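Local coordinates for BlEst2 (Bacillus licheniformis, PDB 6WPX), which probably hydrolyses ester bonds as a lipase or esterase of the alpha/beta-hydrolase clan, with a C-terminal domain that has autoinhibitory effects, at residues 127-132 / 200-205; 186-191 / 239-244; 217-222 / 352-357; 317-322 / 347-352. All coordinates share one frame; numbering follows the deposited sequence.

How the interactions relate
The four contacts form two pairs. Interactions 1 and 2 belong to the alpha/beta-hydrolase part, with centres 10 Å apart. Two hydrogen bonds join them: His131 NE2 to Thr191 OG1 at 2.8 Å, between helices 121-131 and 181-191, and Thr204 OG1 to Arg240 NH1 at 3.0 Å, between strand 201-205 and the loop 239-244 that leads to strand 245-246. Interactions 3 and 4 share Gly352, lie 8 Å apart between centres, and both involve the sheet containing strands 313-320 and 353-360. A Ser356 OG to His317 ND1 bond of 2.8 Å links them. The two pairs sit on opposite sides of the chain's centre, 29 to 32 Å apart between centres and about 13 to 14 Å between nearest atoms.

Interaction 1 of 4, residues 127-132 / 200-205; sequences SALIHH and TKYFTL
Leu129 of helix 121-131 meets Thr200 of segment 200-205 in a van der Waals contact. A single methyl does the touching: Leu129 CD2 lies 3.4 Å from Thr200 OG1 and 3.6 Å from Thr200 CG2, so it rests against both the hydroxyl and the methyl of the threonine, and the two side chains stand at roughly a right angle. Apolar packing joins Ile130 to the far end of Tyr202. With chi2 at 162°, the isoleucine chain is extended and carries CD1 to 3.4 Å from Tyr202 OH and 4.3 Å from Tyr202 CZ, an oblique approach that reaches the phenol end of the ring. Leu129 CB completes this side, 4.2 Å from the same Tyr202 OH. Polar pairing between the segments is absent. In the fold, this is a helix laid on the central, mostly parallel sheet of an alpha/beta hydrolase: Leu129 and Tyr202 both also touch Val141 of strand 138-144, the neighbour to which Lys201 and Phe203 are bonded by backbone. Chemically, the hydroxyls of Thr200 and Tyr202 are buried here against alkyl groups, probably at some energetic cost, since neither has a partner in the model.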
loop_
_atom_site.group_PDB
_atom_site.type_symbol
_atom_site.label_atom_id
_atom_site.label_comp_id
_atom_site.label_asym_id
_atom_site.label_seq_id
_atom_site.Cartn_x
_atom_site.Cartn_y
_atom_site.Cartn_z
ATOM N N SER A 127 13.003 -12.135 -2.190
ATOM C CA SER A 127 13.733 -12.092 -3.446
ATOM C C SER A 127 15.178 -12.535 -3.204
ATOM O O SER A 127 15.676 -13.367 -3.958
ATOM C CB SER A 127 13.699 -10.689 -4.035
ATOM O OG SER A 127 14.577 -10.624 -5.142
ATOM N N ALA A 128 15.843 -11.994 -2.151
ATOM C CA ALA A 128 17.218 -12.368 -1.813
ATOM C C ALA A 128 17.306 -13.870 -1.618
ATOM O O ALA A 128 18.136 -14.512 -2.251
ATOM C CB ALA A 128 17.674 -11.663 -0.533
ATOM N N LEU A 129 16.418 -14.442 -0.813
ATOM C CA LEU A 129 16.473 -15.875 -0.511
ATOM C C LEU A 129 16.096 -16.794 -1.653
ATOM O O LEU A 129 16.794 -17.772 -1.898
ATOM C CB LEU A 129 15.606 -16.171 0.711
ATOM C CG LEU A 129 16.329 -16.084 2.054
ATOM C CD1 LEU A 129 16.727 -14.688 2.388
ATOM C CD2 LEU A 129 15.454 -16.571 3.137
ATOM N N ILE A 130 14.971 -16.506 -2.320
ATOM C CA ILE A 130 14.448 -17.376 -3.361
ATOM C C ILE A 130 15.093 -17.136 -4.735
ATOM O O ILE A 130 15.576 -18.078 -5.344
ATOM C CB ILE A 130 12.897 -17.262 -3.374
ATOM C CG1 ILE A 130 12.316 -17.894 -2.067
ATOM C CG2 ILE A 130 12.292 -17.881 -4.663
ATOM C CD1 ILE A 130 10.907 -17.529 -1.677
ATOM N N HIS A 131 15.094 -15.904 -5.220
ATOM C CA HIS A 131 15.600 -15.582 -6.551
ATOM C C HIS A 131 17.108 -15.263 -6.581
ATOM O O HIS A 131 17.700 -15.248 -7.659
ATOM C CB HIS A 131 14.755 -14.462 -7.175
ATOM C CG HIS A 131 13.293 -14.796 -7.217
ATOM N ND1 HIS A 131 12.811 -15.842 -7.987
ATOM C CD2 HIS A 131 12.257 -14.230 -6.560
ATOM C CE1 HIS A 131 11.503 -15.854 -7.809
ATOM N NE2 HIS A 131 11.122 -14.905 -6.958
ATOM N N HIS A 132 17.742 -15.053 -5.412
ATOM C CA HIS A 132 19.184 -14.760 -5.382
ATOM C C HIS A 132 19.927 -15.699 -4.469
ATOM O O HIS A 132 21.025 -15.387 -4.011
ATOM C CB HIS A 132 19.449 -13.278 -5.066
ATOM C CG HIS A 132 18.883 -12.379 -6.107
ATOM N ND1 HIS A 132 17.593 -11.891 -6.006
ATOM C CD2 HIS A 132 19.410 -11.989 -7.287
ATOM C CE1 HIS A 132 17.390 -11.199 -7.116
ATOM N NE2 HIS A 132 18.462 -11.215 -7.901
ATOM N N THR A 200 13.045 -22.202 3.478
ATOM C CA THR A 200 13.053 -21.217 4.583
ATOM C C THR A 200 11.661 -21.067 5.199
ATOM O O THR A 200 10.685 -21.089 4.488
ATOM C CB THR A 200 13.597 -19.842 4.180
ATOM O OG1 THR A 200 14.610 -19.901 3.185
ATOM C CG2 THR A 200 14.047 -19.031 5.367
ATOM N N LYS A 201 11.634 -20.941 6.515
ATOM C CA LYS A 201 10.371 -20.735 7.232
ATOM C C LYS A 201 10.086 -19.234 7.265
ATOM O O LYS A 201 10.950 -18.467 7.536
ATOM C CB LYS A 201 10.453 -21.278 8.655
ATOM C CG LYS A 201 9.133 -21.197 9.394
ATOM C CD LYS A 201 8.071 -22.113 8.819
ATOM C CE LYS A 201 6.663 -21.836 9.321
ATOM N NZ LYS A 201 6.561 -20.575 10.073
ATOM N N TYR A 202 8.843 -18.901 7.031
ATOM C CA TYR A 202 8.299 -17.535 7.023
ATOM C C TYR A 202 7.272 -17.318 8.099
ATOM O O TYR A 202 6.452 -18.198 8.377
ATOM C CB TYR A 202 7.662 -17.193 5.664
ATOM C CG TYR A 202 8.680 -17.086 4.561
ATOM C CD1 TYR A 202 9.323 -15.883 4.296
ATOM C CD2 TYR A 202 9.036 -18.200 3.804
ATOM C CE1 TYR A 202 10.320 -15.797 3.328
ATOM C CE2 TYR A 202 10.012 -18.122 2.818
ATOM C CZ TYR A 202 10.646 -16.917 2.576
ATOM O OH TYR A 202 11.600 -16.838 1.601
ATOM N N PHE A 203 7.316 -16.113 8.682
ATOM C CA PHE A 203 6.380 -15.616 9.689
ATOM C C PHE A 203 5.960 -14.239 9.259
ATOM O O PHE A 203 6.798 -13.440 8.829
ATOM C CB PHE A 203 7.036 -15.504 11.066
ATOM C CG PHE A 203 7.406 -16.812 11.702
ATOM C CD1 PHE A 203 8.593 -17.449 11.376
ATOM C CD2 PHE A 203 6.571 -17.405 12.649
ATOM C CE1 PHE A 203 8.942 -18.661 11.984
ATOM C CE2 PHE A 203 6.926 -18.606 13.260
ATOM C CZ PHE A 203 8.106 -19.228 12.921
ATOM N N THR A 204 4.687 -13.932 9.412
ATOM C CA THR A 204 4.223 -12.584 9.072
ATOM C C THR A 204 3.517 -11.980 10.241
ATOM O O THR A 204 2.786 -12.666 10.956
ATOM C CB THR A 204 3.325 -12.541 7.817
ATOM O OG1 THR A 204 2.065 -13.116 8.127
ATOM C CG2 THR A 204 3.956 -13.214 6.577
ATOM N N LEU A 205 3.760 -10.704 10.447
ATOM C CA LEU A 205 3.068 -9.885 11.434
ATOM C C LEU A 205 2.361 -8.810 10.626
ATOM O O LEU A 205 2.871 -8.364 9.589
ATOM C CB LEU A 205 4.020 -9.223 12.443
ATOM C CG LEU A 205 4.247 -9.997 13.755
ATOM C CD1 LEU A 205 5.036 -11.274 13.489
ATOM C CD2 LEU A 205 5.017 -9.125 14.771
#

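Interaction 2 of 4, residues 186-191 / 239-244; sequences SFRDQT and ARLPYA
Arg188 meets Leu241 and Tyr243 through its guanidinium end, although its CB does not point at their loop. From CB the chain runs to CG, which lies beside the backbone N and anti to the carbonyl carbon. Bends at chi2 (-93°) and chi3 (59°) then fold CG and CD over and bring the flat group in front of the loop. NE is 3.8 Å from Leu241 CD2, and CZ closes to 3.5 Å from that methyl, which sits over the centre of one guanidinium face, 3.4 Å above the plane. The loop presenting Leu241 runs into a type I beta turn from Leu241 to Ala244, closed by Ala244 N to Leu241 O at 3.2 Å, just before strand 245-246 at an outer edge of the hydrolase sheet; helix 181-191 thus packs on the entry to that strand. At the tips, NH1 comes within 3.6 Å of Tyr243 OH, with the guanidinium and phenol planes 66° apart. NH1 forms a salt bridge with Asp192 and a hydrogen bond with Gln126, two residues that also bond Tyr243 OH. A leucine here would probably leave Asp192 without its cationic mate and Leu241 CD2 without the flat surface it covers. NH2 bonds to the carbonyl oxygen of His148 and lies in plane at the edge of the Phe187 ring.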
loop_
_atom_site.group_PDB
_atom_site.type_symbol
_atom_site.label_atom_id
_atom_site.label_comp_id
_atom_site.label_asym_id
_atom_site.label_seq_id
_atom_site.Cartn_x
_atom_site.Cartn_y
_atom_site.Cartn_z
ATOM N N SER A 186 2.027 -11.139 -9.911
ATOM C CA SER A 186 2.983 -11.803 -10.790
ATOM C C SER A 186 4.210 -12.251 -9.956
ATOM O O SER A 186 4.629 -13.395 -10.084
ATOM C CB SER A 186 3.397 -10.853 -11.901
ATOM O OG SER A 186 4.440 -11.378 -12.701
ATOM N N PHE A 187 4.753 -11.375 -9.067
ATOM C CA PHE A 187 5.880 -11.739 -8.194
ATOM C C PHE A 187 5.489 -12.953 -7.346
ATOM O O PHE A 187 6.264 -13.894 -7.267
ATOM C CB PHE A 187 6.331 -10.567 -7.293
ATOM C CG PHE A 187 7.493 -10.926 -6.384
ATOM C CD1 PHE A 187 8.804 -10.918 -6.859
ATOM C CD2 PHE A 187 7.272 -11.318 -5.064
ATOM C CE1 PHE A 187 9.872 -11.296 -6.026
ATOM C CE2 PHE A 187 8.334 -11.700 -4.241
ATOM C CZ PHE A 187 9.626 -11.667 -4.715
ATOM N N ARG A 188 4.266 -12.959 -6.769
ATOM C CA ARG A 188 3.735 -14.087 -5.987
ATOM C C ARG A 188 3.741 -15.364 -6.834
ATOM O O ARG A 188 4.227 -16.404 -6.384
ATOM C CB ARG A 188 2.297 -13.795 -5.489
ATOM C CG ARG A 188 2.208 -12.728 -4.394
ATOM C CD ARG A 188 2.230 -13.290 -2.965
ATOM N NE ARG A 188 3.451 -14.055 -2.729
ATOM C CZ ARG A 188 4.633 -13.522 -2.454
ATOM N NH1 ARG A 188 5.701 -14.290 -2.355
ATOM N NH2 ARG A 188 4.751 -12.214 -2.251
ATOM N N ASP A 189 3.254 -15.266 -8.082
ATOM C CA ASP A 189 3.202 -16.395 -9.006
ATOM C C ASP A 189 4.586 -17.030 -9.286
ATOM O O ASP A 189 4.685 -18.251 -9.349
ATOM C CB ASP A 189 2.504 -15.989 -10.306
ATOM C CG ASP A 189 2.364 -17.144 -11.287
ATOM O OD1 ASP A 189 1.442 -17.966 -11.106
ATOM O OD2 ASP A 189 3.218 -17.259 -12.194
ATOM N N GLN A 190 5.634 -16.196 -9.445
ATOM C CA GLN A 190 7.026 -16.590 -9.723
ATOM C C GLN A 190 7.799 -17.030 -8.486
ATOM O O GLN A 190 8.904 -17.558 -8.607
ATOM C CB GLN A 190 7.787 -15.388 -10.306
ATOM C CG GLN A 190 7.302 -14.867 -11.666
ATOM C CD GLN A 190 8.280 -13.838 -12.175
ATOM O OE1 GLN A 190 8.545 -12.816 -11.523
ATOM N NE2 GLN A 190 8.896 -14.122 -13.316
ATOM N N THR A 191 7.270 -16.743 -7.296
ATOM C CA THR A 191 7.966 -16.990 -6.042
ATOM C C THR A 191 7.414 -18.161 -5.223
ATOM O O THR A 191 8.185 -18.976 -4.720
ATOM C CB THR A 191 7.966 -15.666 -5.229
ATOM O OG1 THR A 191 8.522 -14.630 -6.039
ATOM C CG2 THR A 191 8.740 -15.747 -3.912
ATOM N N ALA A 239 -0.662 -8.537 3.747
ATOM C CA ALA A 239 0.551 -8.682 4.565
ATOM C C ALA A 239 0.912 -10.153 4.818
ATOM O O ALA A 239 1.902 -10.450 5.512
ATOM C CB ALA A 239 0.382 -7.944 5.886
ATOM N N ARG A 240 0.125 -11.082 4.238
ATOM C CA ARG A 240 0.285 -12.524 4.481
ATOM C C ARG A 240 0.926 -13.289 3.337
ATOM O O ARG A 240 0.937 -12.801 2.200
ATOM C CB ARG A 240 -1.094 -13.173 4.795
ATOM C CG ARG A 240 -1.894 -12.489 5.885
ATOM C CD ARG A 240 -1.036 -12.186 7.111
ATOM N NE ARG A 240 -1.852 -11.747 8.228
ATOM C CZ ARG A 240 -1.432 -11.677 9.481
ATOM N NH1 ARG A 240 -0.184 -12.018 9.793
ATOM N NH2 ARG A 240 -2.247 -11.258 10.430
ATOM N N LEU A 241 1.447 -14.495 3.653
ATOM C CA LEU A 241 1.985 -15.459 2.706
ATOM C C LEU A 241 1.235 -16.790 2.927
ATOM O O LEU A 241 0.973 -17.158 4.084
ATOM C CB LEU A 241 3.503 -15.660 2.839
ATOM C CG LEU A 241 4.395 -14.485 2.423
ATOM C CD1 LEU A 241 5.829 -14.719 2.898
ATOM C CD2 LEU A 241 4.379 -14.299 0.913
ATOM N N PRO A 242 0.863 -17.511 1.843
ATOM C CA PRO A 242 0.041 -18.730 2.016
ATOM C C PRO A 242 0.651 -19.873 2.829
ATOM O O PRO A 242 -0.090 -20.603 3.481
ATOM C CB PRO A 242 -0.267 -19.175 0.573
ATOM C CG PRO A 242 0.733 -18.490 -0.277
ATOM C CD PRO A 242 1.084 -17.202 0.418
ATOM N N TYR A 243 1.973 -20.009 2.823
ATOM C CA TYR A 243 2.700 -21.088 3.510
ATOM C C TYR A 243 3.343 -20.577 4.797
ATOM O O TYR A 243 4.099 -21.311 5.426
ATOM C CB TYR A 243 3.817 -21.605 2.582
ATOM C CG TYR A 243 4.454 -20.477 1.794
ATOM C CD1 TYR A 243 5.427 -19.658 2.369
ATOM C CD2 TYR A 243 4.039 -20.186 0.497
ATOM C CE1 TYR A 243 5.962 -18.578 1.675
ATOM C CE2 TYR A 243 4.569 -19.110 -0.205
ATOM C CZ TYR A 243 5.524 -18.305 0.393
ATOM O OH TYR A 243 6.074 -17.267 -0.290
ATOM N N ALA A 244 3.125 -19.301 5.145
ATOM C CA ALA A 244 3.765 -18.752 6.336
ATOM C C ALA A 244 2.951 -18.995 7.600
ATOM O O ALA A 244 1.758 -19.320 7.534
ATOM C CB ALA A 244 3.966 -17.250 6.158
#

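Interaction 3 of 4, residues 217-222 / 352-357; sequences LFFGGV and GFVHSA
Phe218, at the start of helix 218-224, is the first residue to meet strand 353-360, touching it through Ser356. Its ring carbon CD2 lies 4.1 Å from Ser356 CB, so the serine methylene sits at the ring edge, near its plane. CG is anti to the backbone N (chi1 -177°), which turns a ring edge to Ser356; Phe213 adds an edge-to-face ring contact. The next residue, Phe219, uses its root: CB is 4.0 Å from Val354 CG1 and 4.2 Å from Val354 CG2, so the methylene packs against both methyls of the valine. The ring itself leads away from the strand, reaching Leu319, an edge-to-face contact with His317, and Leu153 and Leu156 of helix 152-157. Val354 and Ser356, two apart in an extended strand, both point toward the helix, and the pair gives the pattern of a short helix lying on one face of an antiparallel sheet, joining the part that carries helix 152-157 to strands 313-320 and 353-360. Gly220 and Gly221 continue the helix, whose first turn is bonded by Gly221 N to Leu217 O at 3.0 Å. A CB on Gly221 would come within 2.9 Å of that same oxygen, Leu217 O. One turn on from Phe218, Val222 lays CG1 on the Phe218 ring, 3.6 Å above its plane and offset toward the rim. Its side chain also touches Thr315 and His317, whose ND1 bonds the hydroxyl of Ser356.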
loop_
_atom_site.group_PDB
_atom_site.type_symbol
_atom_site.label_atom_id
_atom_site.label_comp_id
_atom_site.label_asym_id
_atom_site.label_seq_id
_atom_site.Cartn_x
_atom_site.Cartn_y
_atom_site.Cartn_z
ATOM N N LEU A 217 -1.430 8.567 9.146
ATOM C CA LEU A 217 -1.980 7.312 8.578
ATOM C C LEU A 217 -3.508 7.280 8.612
ATOM O O LEU A 217 -4.110 6.217 8.440
ATOM C CB LEU A 217 -1.363 6.068 9.268
ATOM C CG LEU A 217 0.152 5.835 9.074
ATOM C CD1 LEU A 217 0.690 4.843 10.130
ATOM C CD2 LEU A 217 0.454 5.302 7.679
ATOM N N PHE A 218 -4.130 8.437 8.815
ATOM C CA PHE A 218 -5.605 8.533 8.771
ATOM C C PHE A 218 -6.075 8.293 7.327
ATOM O O PHE A 218 -6.833 7.375 7.117
ATOM C CB PHE A 218 -6.134 9.874 9.270
ATOM C CG PHE A 218 -7.637 9.902 9.272
ATOM C CD1 PHE A 218 -8.356 9.098 10.136
ATOM C CD2 PHE A 218 -8.342 10.670 8.364
ATOM C CE1 PHE A 218 -9.738 9.106 10.129
ATOM C CE2 PHE A 218 -9.724 10.689 8.364
ATOM C CZ PHE A 218 -10.416 9.899 9.238
ATOM N N PHE A 219 -5.615 9.115 6.383
ATOM C CA PHE A 219 -5.994 8.956 4.958
ATOM C C PHE A 219 -5.723 7.524 4.486
ATOM O O PHE A 219 -6.630 6.919 4.017
ATOM C CB PHE A 219 -5.326 9.945 4.008
ATOM C CG PHE A 219 -5.378 9.463 2.580
ATOM C CD1 PHE A 219 -6.573 9.423 1.890
ATOM C CD2 PHE A 219 -4.242 8.988 1.948
ATOM C CE1 PHE A 219 -6.624 8.939 0.597
ATOM C CE2 PHE A 219 -4.299 8.519 0.647
ATOM C CZ PHE A 219 -5.493 8.488 -0.024
ATOM N N GLY A 220 -4.483 7.049 4.604
ATOM C CA GLY A 220 -4.131 5.682 4.203
ATOM C C GLY A 220 -5.058 4.653 4.838
ATOM O O GLY A 220 -5.477 3.764 4.167
ATOM N N GLY A 221 -5.333 4.815 6.129
ATOM C CA GLY A 221 -6.213 3.908 6.859
ATOM C C GLY A 221 -7.640 3.861 6.338
ATOM O O GLY A 221 -8.171 2.780 6.084
ATOM N N VAL A 222 -8.268 5.020 6.154
ATOM C CA VAL A 222 -9.657 5.081 5.672
ATOM C C VAL A 222 -9.724 4.701 4.192
ATOM O O VAL A 222 -10.702 4.119 3.776
ATOM C CB VAL A 222 -10.403 6.408 6.006
ATOM C CG1 VAL A 222 -10.426 6.668 7.520
ATOM C CG2 VAL A 222 -9.795 7.584 5.280
ATOM N N GLY A 352 3.988 14.586 0.507
ATOM C CA GLY A 352 2.810 15.404 0.262
ATOM C C GLY A 352 2.021 15.703 1.518
ATOM O O GLY A 352 2.469 15.413 2.636
ATOM N N PHE A 353 0.846 16.293 1.324
ATOM C CA PHE A 353 -0.062 16.691 2.389
ATOM C C PHE A 353 -1.459 16.268 2.044
ATOM O O PHE A 353 -1.788 16.102 0.871
ATOM C CB PHE A 353 -0.001 18.221 2.625
ATOM C CG PHE A 353 1.380 18.660 3.056
ATOM C CD1 PHE A 353 2.341 19.007 2.113
ATOM C CD2 PHE A 353 1.749 18.637 4.395
ATOM C CE1 PHE A 353 3.634 19.374 2.509
ATOM C CE2 PHE A 353 3.044 19.007 4.787
ATOM C CZ PHE A 353 3.970 19.390 3.844
ATOM N N VAL A 354 -2.273 16.113 3.064
ATOM C CA VAL A 354 -3.668 15.741 2.907
ATOM C C VAL A 354 -4.515 16.515 3.891
ATOM O O VAL A 354 -4.195 16.591 5.075
ATOM C CB VAL A 354 -3.934 14.189 2.919
ATOM C CG1 VAL A 354 -3.603 13.530 4.270
ATOM C CG2 VAL A 354 -5.357 13.852 2.472
ATOM N N HIS A 355 -5.567 17.127 3.373
ATOM C CA HIS A 355 -6.587 17.796 4.163
ATOM C C HIS A 355 -7.717 16.792 4.229
ATOM O O HIS A 355 -8.199 16.342 3.177
ATOM C CB HIS A 355 -7.084 19.068 3.476
ATOM C CG HIS A 355 -6.015 20.051 3.146
ATOM N ND1 HIS A 355 -5.812 21.173 3.922
ATOM C CD2 HIS A 355 -5.152 20.072 2.106
ATOM C CE1 HIS A 355 -4.835 21.846 3.334
ATOM N NE2 HIS A 355 -4.395 21.216 2.244
ATOM N N SER A 356 -8.127 16.409 5.439
ATOM C CA SER A 356 -9.186 15.424 5.574
ATOM C C SER A 356 -10.330 15.874 6.430
ATOM O O SER A 356 -10.179 16.713 7.325
ATOM C CB SER A 356 -8.654 14.109 6.127
ATOM O OG SER A 356 -7.641 13.593 5.286
ATOM N N ALA A 357 -11.493 15.271 6.158
ATOM C CA ALA A 357 -12.716 15.494 6.921
ATOM C C ALA A 357 -13.531 14.212 6.888
ATOM O O ALA A 357 -13.388 13.399 5.974
ATOM C CB ALA A 357 -13.529 16.651 6.337
#

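Interaction 4 of 4, residues 317-322 / 347-352; sequences HWLSNH and DVFEGG
Ser320 O lies 3.6 Å from Gly352 CA, and the CA atoms of Asn321 and Gly352, the nearest such pair, are 4.6 Å apart, where the end of strand 313-320 passes the type II beta turn running from Phe349 to Gly352. Among side chains, Leu319 and Phe349 carry the contact: Leu319 CD2 lies 4.1 Å above the plane of the phenylalanine ring, over one face and offset toward the rim, with the two groups at about a right angle. The turn brings two glycines to the strand: at Gly351, with phi 105°, a side chain would collide with the Glu350 carbonyl oxygen, and at Gly352 a CB would fall 3.2 Å from Ser320 O, a tight fit. Ser320 turns the other way, its OG accepting from His322 N at 3.2 Å in a nearly straight bond (176°), an ST turn at the end of the strand; the same hydroxyl is bonded to Glu377. The carboxamide oxygen of Asn321 bonds the backbone N of Ala378. Strand 313-320 lies between strands 377-386 and 353-360, while Leu319 also touches Leu165 of helix 163-169, and Phe349 reaches Leu156 and Ala157 of helix 152-157 as well as Leu380, so the Leu319-Phe349 pair lies between the antiparallel sheet and those two helices.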
loop_
_atom_site.group_PDB
_atom_site.type_symbol
_atom_site.label_atom_id
_atom_site.label_comp_id
_atom_site.label_asym_id
_atom_site.label_seq_id
_atom_site.Cartn_x
_atom_site.Cartn_y
_atom_site.Cartn_z
ATOM N N HIS A 317 -10.977 13.798 1.241
ATOM C CA HIS A 317 -9.551 14.064 1.261
ATOM C C HIS A 317 -9.096 14.870 0.079
ATOM O O HIS A 317 -9.389 14.506 -1.058
ATOM C CB HIS A 317 -8.764 12.732 1.289
ATOM C CG HIS A 317 -9.302 11.774 2.285
ATOM N ND1 HIS A 317 -8.859 11.776 3.592
ATOM C CD2 HIS A 317 -10.277 10.851 2.154
ATOM C CE1 HIS A 317 -9.584 10.868 4.218
ATOM N NE2 HIS A 317 -10.443 10.281 3.394
ATOM N N TRP A 318 -8.320 15.921 0.347
ATOM C CA TRP A 318 -7.700 16.694 -0.720
ATOM C C TRP A 318 -6.188 16.532 -0.525
ATOM O O TRP A 318 -5.610 17.123 0.384
ATOM C CB TRP A 318 -8.134 18.168 -0.695
ATOM C CG TRP A 318 -7.615 18.966 -1.862
ATOM C CD1 TRP A 318 -6.401 19.582 -1.962
ATOM C CD2 TRP A 318 -8.305 19.228 -3.095
ATOM N NE1 TRP A 318 -6.294 20.225 -3.178
ATOM C CE2 TRP A 318 -7.442 20.005 -3.902
ATOM C CE3 TRP A 318 -9.556 18.837 -3.619
ATOM C CZ2 TRP A 318 -7.815 20.462 -5.174
ATOM C CZ3 TRP A 318 -9.907 19.256 -4.900
ATOM C CH2 TRP A 318 -9.055 20.086 -5.649
ATOM N N LEU A 319 -5.564 15.681 -1.340
ATOM C CA LEU A 319 -4.106 15.464 -1.285
ATOM C C LEU A 319 -3.465 16.486 -2.166
ATOM O O LEU A 319 -3.955 16.733 -3.261
ATOM C CB LEU A 319 -3.708 14.060 -1.758
ATOM C CG LEU A 319 -4.060 12.883 -0.835
ATOM C CD1 LEU A 319 -5.532 12.464 -1.006
ATOM C CD2 LEU A 319 -3.141 11.725 -1.113
ATOM N N SER A 320 -2.392 17.115 -1.674
ATOM C CA SER A 320 -1.682 18.175 -2.390
ATOM C C SER A 320 -0.176 18.091 -2.117
ATOM O O SER A 320 0.242 17.436 -1.168
ATOM C CB SER A 320 -2.197 19.539 -1.932
ATOM O OG SER A 320 -1.524 20.608 -2.590
ATOM N N ASN A 321 0.628 18.767 -2.936
ATOM C CA ASN A 321 2.067 18.826 -2.719
ATOM C C ASN A 321 2.389 19.922 -1.689
ATOM O O ASN A 321 3.528 20.017 -1.232
ATOM C CB ASN A 321 2.823 19.041 -4.034
ATOM C CG ASN A 321 2.386 20.251 -4.792
ATOM O OD1 ASN A 321 1.240 20.357 -5.222
ATOM N ND2 ASN A 321 3.327 21.142 -5.056
ATOM N N HIS A 322 1.398 20.724 -1.288
ATOM C CA HIS A 322 1.667 21.721 -0.258
ATOM C C HIS A 322 0.509 21.791 0.739
ATOM O O HIS A 322 -0.584 21.270 0.494
ATOM C CB HIS A 322 2.118 23.092 -0.812
ATOM C CG HIS A 322 1.119 23.818 -1.641
ATOM N ND1 HIS A 322 0.053 24.484 -1.062
ATOM C CD2 HIS A 322 1.118 24.064 -2.970
ATOM C CE1 HIS A 322 -0.593 25.062 -2.061
ATOM N NE2 HIS A 322 0.008 24.839 -3.225
ATOM N N ASP A 347 4.434 6.833 3.429
ATOM C CA ASP A 347 4.804 5.681 2.562
ATOM C C ASP A 347 4.807 6.091 1.081
ATOM O O ASP A 347 5.536 6.995 0.702
ATOM C CB ASP A 347 4.044 4.386 2.925
ATOM C CG ASP A 347 2.501 4.355 2.908
ATOM O OD1 ASP A 347 1.889 4.728 3.915
ATOM O OD2 ASP A 347 1.931 3.940 1.883
ATOM N N VAL A 348 4.029 5.374 0.293
ATOM C CA VAL A 348 3.817 5.575 -1.158
ATOM C C VAL A 348 3.582 7.053 -1.462
ATOM O O VAL A 348 4.070 7.474 -2.480
ATOM C CB VAL A 348 2.665 4.669 -1.596
ATOM C CG1 VAL A 348 2.053 5.107 -2.899
ATOM C CG2 VAL A 348 3.135 3.235 -1.647
ATOM N N PHE A 349 2.867 7.781 -0.599
ATOM C CA PHE A 349 2.633 9.198 -0.870
ATOM C C PHE A 349 3.535 10.110 -0.008
ATOM O O PHE A 349 3.254 11.306 0.100
ATOM C CB PHE A 349 1.139 9.563 -0.706
ATOM C CG PHE A 349 0.240 9.065 -1.817
ATOM C CD1 PHE A 349 -0.356 7.814 -1.745
ATOM C CD2 PHE A 349 -0.013 9.851 -2.929
ATOM C CE1 PHE A 349 -1.187 7.356 -2.780
ATOM C CE2 PHE A 349 -0.840 9.389 -3.967
ATOM C CZ PHE A 349 -1.431 8.154 -3.878
ATOM N N GLU A 350 4.640 9.584 0.555
ATOM C CA GLU A 350 5.578 10.405 1.331
ATOM C C GLU A 350 5.965 11.693 0.556
ATOM O O GLU A 350 6.203 11.643 -0.661
ATOM C CB GLU A 350 6.844 9.597 1.660
ATOM C CG GLU A 350 7.876 10.327 2.500
ATOM C CD GLU A 350 8.948 9.411 3.038
ATOM O OE1 GLU A 350 8.844 9.025 4.222
ATOM O OE2 GLU A 350 9.844 9.011 2.260
ATOM N N GLY A 351 5.984 12.821 1.262
ATOM C CA GLY A 351 6.363 14.104 0.680
ATOM C C GLY A 351 5.223 15.061 0.400
ATOM O O GLY A 351 5.462 16.217 0.077
ATOM N N GLY A 352 3.988 14.586 0.507
ATOM C CA GLY A 352 2.810 15.404 0.262
ATOM C C GLY A 352 2.021 15.703 1.518
ATOM O O GLY A 352 2.469 15.413 2.636
#